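Local coordinates for protein shikimate kinase (Bacteroides thetaiotaomicron, PDB 3VAA) that probably catalyses the magnesium-dependent transfer of a phosphate from ATP to the 3-hydroxyl group of shikimate, the fifth step of chorismate biosynthesis, at residues M34-T39 with L124-D129; L131-R136 with E179-W184. All blocks are in the same frame, centred on the assembly; numbering follows the deposited sequence. Where two conformers were deposited one is given.

Interactions 1 and 2 lie side by side in the chain, their centres about 8 Å apart, and helix 128-137 belongs to both. Interaction 1 packs the P-loop, whose residues are predicted to bind ATP, against the end of strand 120-125; interaction 2, nearer the surface, joins that helix to the loop before helix 183-196. Arg134 connects them: its guanidinium holds Glu181 in interaction 2, while its NH1 lies 3.0 Å from Gly35 O in interaction 1, a probable hydrogen bond. Leu131 adds apolar packing, with CD2 3.6 Å from Gly35 C. The P-loop thus rests on the strand and is gripped from the helix, probably by second-shell residues of the predicted ATP site.

Interaction 1 (M34-T39 with L124-D129)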
ATOM      1  N   MET A  34      -3.662  -3.506  -4.202  1.00 22.92           N
ATOM      2  CA  MET A  34      -2.756  -3.584  -5.344  1.00 24.64           C
ATOM      3  C   MET A  34      -3.346  -2.749  -6.480  1.00 25.58           C
ATOM      4  O   MET A  34      -4.569  -2.778  -6.737  1.00 23.25           O
ATOM      5  CB  MET A  34      -2.556  -5.028  -5.829  1.00 26.21           C
ATOM      6  CG  MET A  34      -3.815  -5.758  -6.221  1.00 29.44           C
ATOM      7  SD  MET A  34      -3.443  -7.359  -6.958  1.00 36.74           S
ATOM      8  CE  MET A  34      -5.061  -8.061  -7.165  1.00 33.27           C
ATOM      9  N   GLY A  35      -2.479  -1.998  -7.152  1.00 26.00           N
ATOM     10  CA  GLY A  35      -2.897  -1.149  -8.247  1.00 26.56           C
ATOM     11  C   GLY A  35      -3.258   0.256  -7.842  1.00 27.34           C
ATOM     12  O   GLY A  35      -3.413   1.110  -8.706  1.00 28.91           O
ATOM     13  N   ALA A  36      -3.386   0.508  -6.533  1.00 24.77           N
ATOM     14  CA  ALA A  36      -3.785   1.845  -6.038  1.00 23.43           C
ATOM     15  C   ALA A  36      -2.756   2.938  -6.284  1.00 23.53           C
ATOM     16  O   ALA A  36      -3.106   4.102  -6.352  1.00 26.25           O
ATOM     17  CB  ALA A  36      -4.136   1.788  -4.552  1.00 23.45           C
ATOM     18  N   GLY A  37      -1.495   2.558  -6.426  1.00 22.58           N
ATOM     19  CA  GLY A  37      -0.412   3.521  -6.648  1.00 25.10           C
ATOM     20  C   GLY A  37       0.499   3.780  -5.464  1.00 23.02           C
ATOM     21  O   GLY A  37       1.169   4.805  -5.418  1.00 23.91           O
ATOM     22  N   LYS A  38       0.550   2.846  -4.507  1.00 22.80           N
ATOM     23  CA  LYS A  38       1.401   3.015  -3.325  1.00 23.38           C
ATOM     24  C   LYS A  38       2.871   3.233  -3.675  1.00 25.50           C
ATOM     25  O   LYS A  38       3.519   4.090  -3.089  1.00 27.61           O
ATOM     26  CB  LYS A  38       1.230   1.828  -2.363  1.00 22.21           C
ATOM     27  CG  LYS A  38      -0.186   1.707  -1.801  1.00 22.69           C
ATOM     28  CD  LYS A  38      -0.372   0.436  -0.939  1.00 23.77           C
ATOM     29  CE  LYS A  38      -0.268  -0.841  -1.736  1.00 28.57           C
ATOM     30  NZ  LYS A  38      -0.654  -1.971  -0.915  1.00 26.78           N
ATOM     31  N   THR A  39       3.388   2.495  -4.656  1.00 25.16           N
ATOM     32  CA  THR A  39       4.778   2.663  -5.070  1.00 27.24           C
ATOM     33  C   THR A  39       4.959   3.946  -5.878  1.00 28.01           C
ATOM     34  O   THR A  39       5.878   4.748  -5.622  1.00 29.46           O
ATOM     35  CB  THR A  39       5.257   1.429  -5.865  1.00 27.82           C
ATOM     36  OG1 THR A  39       5.189   0.287  -5.000  1.00 32.64           O
ATOM     37  CG2 THR A  39       6.704   1.611  -6.367  1.00 31.12           C
ATOM     38  N   LEU A 124      -4.975   5.110   0.081  0.70 21.20           N
ATOM     39  CA  LEU A 124      -5.081   5.499  -1.329  0.70 21.17           C
ATOM     40  C   LEU A 124      -6.352   4.875  -1.870  0.70 21.81           C
ATOM     41  O   LEU A 124      -6.391   3.692  -2.221  0.70 21.47           O
ATOM     42  CB  LEU A 124      -3.880   5.044  -2.170  0.70 21.77           C
ATOM     43  CG  LEU A 124      -2.602   5.868  -2.023  0.70 23.95           C
ATOM     44  CD1 LEU A 124      -2.050   5.796  -0.614  0.70 28.04           C
ATOM     45  CD2 LEU A 124      -1.554   5.398  -3.065  0.70 23.22           C
ATOM     46  N   ASN A 125      -7.408   5.676  -1.865  1.00 22.05           N
ATOM     47  CA  ASN A 125      -8.706   5.278  -2.325  1.00 21.72           C
ATOM     48  C   ASN A 125      -8.772   5.430  -3.833  1.00 23.21           C
ATOM     49  O   ASN A 125      -8.620   6.532  -4.358  1.00 24.58           O
ATOM     50  CB  ASN A 125      -9.758   6.180  -1.646  1.00 23.64           C
ATOM     51  CG  ASN A 125     -11.180   5.892  -2.112  1.00 23.27           C
ATOM     52  OD1 ASN A 125     -11.544   4.743  -2.363  1.00 26.87           O
ATOM     53  ND2 ASN A 125     -11.984   6.935  -2.202  1.00 24.98           N
ATOM     54  N   VAL A 126      -8.986   4.309  -4.502  1.00 21.64           N
ATOM     55  CA  VAL A 126      -9.045   4.262  -5.969  1.00 22.94           C
ATOM     56  C   VAL A 126     -10.312   3.539  -6.414  1.00 23.86           C
ATOM     57  O   VAL A 126     -10.621   2.445  -5.964  1.00 25.64           O
ATOM     58  CB  VAL A 126      -7.792   3.612  -6.534  1.00 21.81           C
ATOM     59  CG1 VAL A 126      -7.855   3.513  -8.093  1.00 24.60           C
ATOM     60  CG2 VAL A 126      -6.543   4.417  -6.101  1.00 24.83           C
ATOM     61  N   HIS A 127     -11.047   4.188  -7.301  1.00 26.24           N
ATOM     62  CA  HIS A 127     -12.290   3.658  -7.811  1.00 29.24           C
ATOM     63  C   HIS A 127     -12.024   2.343  -8.530  1.00 28.09           C
ATOM     64  O   HIS A 127     -11.020   2.201  -9.219  1.00 26.99           O
ATOM     65  CB  HIS A 127     -12.915   4.661  -8.779  1.00 30.83           C
ATOM     66  CG  HIS A 127     -14.354   4.386  -9.096  1.00 37.12           C
ATOM     67  ND1 HIS A 127     -14.743   3.498 -10.076  1.00 38.54           N
ATOM     68  CD2 HIS A 127     -15.496   4.896  -8.574  1.00 40.42           C
ATOM     69  CE1 HIS A 127     -16.064   3.472 -10.144  1.00 43.56           C
ATOM     70  NE2 HIS A 127     -16.546   4.311  -9.243  1.00 43.71           N
ATOM     71  N   PRO A 128     -12.924   1.370  -8.376  1.00 29.14           N
ATOM     72  CA  PRO A 128     -12.718   0.068  -9.017  1.00 29.47           C
ATOM     73  C   PRO A 128     -12.552   0.136 -10.544  1.00 29.90           C
ATOM     74  O   PRO A 128     -11.867  -0.703 -11.105  1.00 30.07           O
ATOM     75  CB  PRO A 128     -13.960  -0.736  -8.625  1.00 31.00           C
ATOM     76  CG  PRO A 128     -14.644   0.010  -7.607  1.00 32.02           C
ATOM     77  CD  PRO A 128     -14.071   1.372  -7.463  1.00 30.89           C
ATOM     78  N   ASP A 129     -13.160   1.115 -11.214  1.00 30.83           N
ATOM     79  CA  ASP A 129     -12.989   1.243 -12.664  1.00 32.83           C
ATOM     80  C   ASP A 129     -11.530   1.506 -12.971  1.00 30.22           C
ATOM     81  O   ASP A 129     -11.005   1.016 -13.969  1.00 31.37           O
ATOM     82  CB  ASP A 129     -13.844   2.384 -13.246  1.00 34.18           C
ATOM     83  CG  ASP A 129     -15.341   2.092 -13.195  1.00 40.58           C
ATOM     84  OD1 ASP A 129     -15.728   0.913 -12.994  1.00 43.65           O
ATOM     85  OD2 ASP A 129     -16.139   3.051 -13.360  1.00 48.23           O
TER
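Ala36 sits against Leu124 and Val126 where the P-loop (Walker A motif) of a shikimate kinase passes the end of strand 120-125, a neighbour of strand 27-31 in the parallel sheet. The methyl of Ala36 points at the strand: CB lies 4.0 Å from Leu124 CB and 3.9 Å from Val126 CG2, close to both residues and to the carbonyl Leu124 O. A side chain this small lets the loop backbone come near, and the CA atoms of Ala36 and Val126 approach to 5.8 Å.

Leu124 reaches further along the loop. Its CG stands anti to its own carbonyl carbon (chi1 -77°), and in the conformer described here the branch ending in CD2 is laid on the start of helix 38-49, 3.5 Å from Gly37 C and 3.6 Å from Lys38 N. The leucine was modelled in a second conformer as well, which makes this contact less certain than the packing of Ala36. Gly37, the N-cap residue, has a positive phi of 106°, at which a CB would be jammed against the preceding carbonyl oxygen; the backbone alone explains the glycine.

Lys38 meets the leucine with its backbone N and CG, and the rest of the chain leads away to Gly32 O and Thr101 O. These two carbonyls hold NZ by hydrogen bonds, in a residue predicted to bind ATP. A PEG molecule, probably from the crystallisation liquor, accepts from the backbone N atoms of Gly37 and Lys38, consistent with a pocket where the loop amides would meet phosphate.

Beta-branched Val126, just before helix 128-137, sends one methyl to the loop: with CG1 anti to its backbone N, CG2 lies beside that N and touches the backbone of Ala36, 3.5 Å from Ala36 O.

Interaction 2 (L131-R136 with E179-W184); sequences LFRRLR and ELEDRW
Arg134 and Glu181 meet through contrasting torsions. The arginine is extended from CG to NE and crosses from helix 128-137 to the loop before helix 183-196; the glutamate chain folds at chi2 (65°) and offers its carboxylate to the arginine side-on. The two flat groups are nearly coplanar, 21° apart. NE donates to Glu181 OE2 at 2.8 Å and NH2 to Glu181 OE1 at 3.0 Å, both through syn lone pairs and both almost straight, a bidentate salt bridge that fixes the rotation of each group.

Arg133, bent at chi3, approaches the same carboxylate from another direction. Its NH2 reaches Glu181 OE2 at 3.0 Å from above the carboxylate plane, the two planes being 84° apart. A water bridges Arg133 NE and Glu181 OE2, accepting from the first and donating to the second. The other oxygen, OE1, also takes the backbone N of Leu180 at 2.9 Å, nearly along its C-O axis, which ties the glutamate to its own loop.

Arginine suits position 134 because its guanidinium has donors to spare: NH2 also bonds Ala177 O, and NH1 turns to Gly35 O in the P-loop. Leu180 lays CB near Arg134 NH2 and packs against the P-loop and Ser189 of helix 183-196.

With two arginines around it and each oxygen gripped by at least two donors, the carboxylate is probably kept ionised, and its charge in turn would help to fix the orientation of Arg134 beside the P-loop, probably as a second-shell residue of the predicted ATP site.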
ATOM      1  N   LEU A 131      -8.939   0.766 -10.791  1.00 24.61           N
ATOM      2  CA  LEU A 131      -8.184  -0.438 -10.405  1.00 25.46           C
ATOM      3  C   LEU A 131      -8.268  -1.497 -11.517  1.00 25.21           C
ATOM      4  O   LEU A 131      -7.265  -2.157 -11.845  1.00 26.06           O
ATOM      5  CB  LEU A 131      -8.708  -1.013  -9.082  1.00 26.16           C
ATOM      6  CG  LEU A 131      -8.396  -0.181  -7.849  1.00 24.56           C
ATOM      7  CD1 LEU A 131      -9.027  -0.824  -6.631  1.00 22.28           C
ATOM      8  CD2 LEU A 131      -6.859  -0.021  -7.657  1.00 24.25           C
ATOM      9  N   PHE A 132      -9.470  -1.642 -12.088  1.00 26.82           N
ATOM     10  CA  PHE A 132      -9.732  -2.582 -13.184  1.00 27.89           C
ATOM     11  C   PHE A 132      -8.797  -2.298 -14.350  1.00 28.48           C
ATOM     12  O   PHE A 132      -8.073  -3.201 -14.830  1.00 29.07           O
ATOM     13  CB  PHE A 132     -11.214  -2.497 -13.592  1.00 29.13           C
ATOM     14  CG  PHE A 132     -11.598  -3.384 -14.755  1.00 29.34           C
ATOM     15  CD1 PHE A 132     -11.893  -4.733 -14.551  1.00 31.30           C
ATOM     16  CD2 PHE A 132     -11.699  -2.866 -16.033  1.00 34.19           C
ATOM     17  CE1 PHE A 132     -12.262  -5.557 -15.608  1.00 37.17           C
ATOM     18  CE2 PHE A 132     -12.077  -3.688 -17.107  1.00 38.65           C
ATOM     19  CZ  PHE A 132     -12.354  -5.041 -16.885  1.00 36.04           C
ATOM     20  N   ARG A 133      -8.786  -1.056 -14.817  1.00 28.97           N
ATOM     21  CA  ARG A 133      -7.889  -0.697 -15.925  1.00 28.63           C
ATOM     22  C   ARG A 133      -6.422  -0.967 -15.596  1.00 27.73           C
ATOM     23  O   ARG A 133      -5.711  -1.632 -16.359  1.00 28.24           O
ATOM     24  CB  ARG A 133      -8.055   0.774 -16.272  1.00 29.82           C
ATOM     25  CG  ARG A 133      -7.302   1.202 -17.521  1.00 31.12           C
ATOM     26  CD  ARG A 133      -7.515   2.674 -17.716  1.00 36.75           C
ATOM     27  NE  ARG A 133      -6.833   3.418 -16.660  1.00 34.10           N
ATOM     28  CZ  ARG A 133      -7.293   4.519 -16.075  1.00 35.47           C
ATOM     29  NH1 ARG A 133      -8.482   5.008 -16.386  1.00 42.96           N
ATOM     30  NH2 ARG A 133      -6.571   5.114 -15.141  1.00 37.77           N
ATOM     31  N   ARG A 134      -5.965  -0.459 -14.453  1.00 25.25           N
ATOM     32  CA  ARG A 134      -4.569  -0.617 -14.072  1.00 25.07           C
ATOM     33  C   ARG A 134      -4.140  -2.068 -13.929  1.00 26.71           C
ATOM     34  O   ARG A 134      -3.070  -2.442 -14.380  1.00 26.64           O
ATOM     35  CB  ARG A 134      -4.266   0.108 -12.762  1.00 23.94           C
ATOM     36  CG  ARG A 134      -4.363   1.618 -12.854  1.00 26.19           C
ATOM     37  CD  ARG A 134      -4.175   2.228 -11.457  1.00 25.16           C
ATOM     38  NE  ARG A 134      -4.161   3.683 -11.492  1.00 24.90           N
ATOM     39  CZ  ARG A 134      -4.125   4.464 -10.416  1.00 26.40           C
ATOM     40  NH1 ARG A 134      -4.100   3.950  -9.189  1.00 26.21           N
ATOM     41  NH2 ARG A 134      -4.133   5.777 -10.567  1.00 26.19           N
ATOM     42  N   LEU A 135      -4.985  -2.884 -13.305  1.00 26.72           N
ATOM     43  CA  LEU A 135      -4.643  -4.277 -13.063  1.00 27.48           C
ATOM     44  C   LEU A 135      -4.698  -5.100 -14.343  1.00 28.90           C
ATOM     45  O   LEU A 135      -3.926  -6.037 -14.497  1.00 30.36           O
ATOM     46  CB  LEU A 135      -5.508  -4.857 -11.934  1.00 27.39           C
ATOM     47  CG  LEU A 135      -5.215  -4.212 -10.569  1.00 28.05           C
ATOM     48  CD1 LEU A 135      -6.233  -4.618  -9.513  1.00 23.78           C
ATOM     49  CD2 LEU A 135      -3.801  -4.520 -10.066  1.00 28.63           C
ATOM     50  N   ARG A 136      -5.604  -4.744 -15.250  1.00 30.27           N
ATOM     51  CA  ARG A 136      -5.679  -5.381 -16.575  1.00 31.39           C
ATOM     52  C   ARG A 136      -4.367  -5.192 -17.309  1.00 30.36           C
ATOM     53  O   ARG A 136      -3.817  -6.118 -17.909  1.00 30.76           O
ATOM     54  CB  ARG A 136      -6.753  -4.706 -17.425  1.00 33.70           C
ATOM     55  CG  ARG A 136      -8.037  -5.448 -17.621  1.00 40.38           C
ATOM     56  CD  ARG A 136      -8.901  -4.646 -18.606  1.00 39.07           C
ATOM     57  NE  ARG A 136      -9.437  -5.480 -19.668  1.00 43.26           N
ATOM     58  CZ  ARG A 136     -10.215  -5.031 -20.647  1.00 47.54           C
ATOM     59  NH1 ARG A 136     -10.564  -3.750 -20.687  1.00 49.68           N
ATOM     60  NH2 ARG A 136     -10.646  -5.865 -21.587  1.00 51.20           N
ATOM     61  N   GLU A 179      -5.764   9.454 -10.133  1.00 26.51           N
ATOM     62  CA  GLU A 179      -4.999  10.095 -11.202  1.00 27.59           C
ATOM     63  C   GLU A 179      -3.514  10.079 -10.955  1.00 26.74           C
ATOM     64  O   GLU A 179      -2.979  10.954 -10.292  1.00 28.34           O
ATOM     65  CB  GLU A 179      -5.523  11.530 -11.424  1.00 29.88           C
ATOM     66  CG  GLU A 179      -6.985  11.554 -11.913  1.00 32.56           C
ATOM     67  CD  GLU A 179      -7.451  12.914 -12.435  1.00 34.75           C
ATOM     68  OE1 GLU A 179      -7.178  13.936 -11.770  1.00 34.17           O
ATOM     69  OE2 GLU A 179      -8.125  12.940 -13.501  1.00 37.14           O
ATOM     70  N   LEU A 180      -2.852   9.040 -11.479  1.00 25.61           N
ATOM     71  CA  LEU A 180      -1.403   8.873 -11.334  1.00 26.85           C
ATOM     72  C   LEU A 180      -0.842   8.368 -12.640  1.00 28.95           C
ATOM     73  O   LEU A 180       0.213   7.708 -12.681  1.00 30.02           O
ATOM     74  CB  LEU A 180      -1.092   7.863 -10.212  1.00 26.80           C
ATOM     75  CG  LEU A 180      -1.512   8.215  -8.785  1.00 26.57           C
ATOM     76  CD1 LEU A 180      -1.316   7.005  -7.889  1.00 26.85           C
ATOM     77  CD2 LEU A 180      -0.748   9.421  -8.247  1.00 29.86           C
ATOM     78  N   GLU A 181      -1.499   8.750 -13.730  1.00 29.14           N
ATOM     79  CA  GLU A 181      -1.173   8.203 -15.047  1.00 30.99           C
ATOM     80  C   GLU A 181      -0.161   8.954 -15.920  1.00 31.98           C
ATOM     81  O   GLU A 181       0.108   8.509 -17.036  1.00 34.72           O
ATOM     82  CB  GLU A 181      -2.477   7.915 -15.799  1.00 32.22           C
ATOM     83  CG  GLU A 181      -3.050   6.499 -15.592  1.00 33.36           C
ATOM     84  CD  GLU A 181      -3.528   6.127 -14.185  1.00 37.56           C
ATOM     85  OE1 GLU A 181      -3.655   6.990 -13.289  1.00 32.58           O
ATOM     86  OE2 GLU A 181      -3.817   4.923 -13.997  1.00 34.63           O
ATOM     87  N   ASP A 182       0.379  10.073 -15.434  1.00 31.02           N
ATOM     88  CA  ASP A 182       1.476  10.796 -16.118  1.00 32.20           C
ATOM     89  C   ASP A 182       2.182  11.709 -15.109  1.00 33.57           C
ATOM     90  O   ASP A 182       1.749  11.811 -13.949  1.00 31.51           O
ATOM     91  CB  ASP A 182       1.020  11.551 -17.374  1.00 35.22           C
ATOM     92  CG  ASP A 182       0.075  12.671 -17.073  1.00 36.35           C
ATOM     93  OD1 ASP A 182       0.210  13.271 -15.989  1.00 37.63           O
ATOM     94  OD2 ASP A 182      -0.773  12.973 -17.944  1.00 40.17           O
ATOM     95  N   ARG A 183       3.264  12.355 -15.540  1.00 35.39           N
ATOM     96  CA  ARG A 183       4.059  13.216 -14.652  1.00 38.34           C
ATOM     97  C   ARG A 183       3.264  14.365 -14.048  1.00 37.62           C
ATOM     98  O   ARG A 183       3.490  14.725 -12.894  1.00 39.08           O
ATOM     99  CB  ARG A 183       5.267  13.806 -15.392  1.00 41.58           C
ATOM    100  CG  ARG A 183       6.103  14.767 -14.515  1.00 48.61           C
ATOM    101  CD  ARG A 183       7.154  15.574 -15.306  1.00 56.18           C
ATOM    102  NE  ARG A 183       6.565  16.463 -16.315  1.00 60.76           N
ATOM    103  CZ  ARG A 183       5.964  17.631 -16.058  1.00 64.35           C
ATOM    104  NH1 ARG A 183       5.816  18.072 -14.808  1.00 63.58           N
ATOM    105  NH2 ARG A 183       5.479  18.355 -17.065  1.00 66.19           N
ATOM    106  N   TRP A 184       2.367  14.957 -14.837  1.00 36.44           N
ATOM    107  CA  TRP A 184       1.533  16.070 -14.371  1.00 36.52           C
ATOM    108  C   TRP A 184       0.606  15.599 -13.252  1.00 33.96           C
ATOM    109  O   TRP A 184       0.480  16.255 -12.215  1.00 33.36           O
ATOM    110  CB  TRP A 184       0.676  16.637 -15.514  1.00 36.89           C
ATOM    111  CG  TRP A 184       1.438  17.259 -16.678  1.00 43.30           C
ATOM    112  CD1 TRP A 184       1.871  16.627 -17.810  1.00 45.13           C
ATOM    113  CD2 TRP A 184       1.806  18.643 -16.827  1.00 47.13           C
ATOM    114  NE1 TRP A 184       2.491  17.533 -18.653  1.00 49.92           N
ATOM    115  CE2 TRP A 184       2.467  18.772 -18.070  1.00 50.05           C
ATOM    116  CE3 TRP A 184       1.646  19.783 -16.026  1.00 50.65           C
ATOM    117  CZ2 TRP A 184       2.971  19.998 -18.533  1.00 53.65           C
ATOM    118  CZ3 TRP A 184       2.151  21.008 -16.489  1.00 52.52           C
ATOM    119  CH2 TRP A 184       2.805  21.099 -17.728  1.00 54.28           C
TER
HETATM  120  O   HOH W   1      -3.994   3.228 -16.069  1.00 35.64           O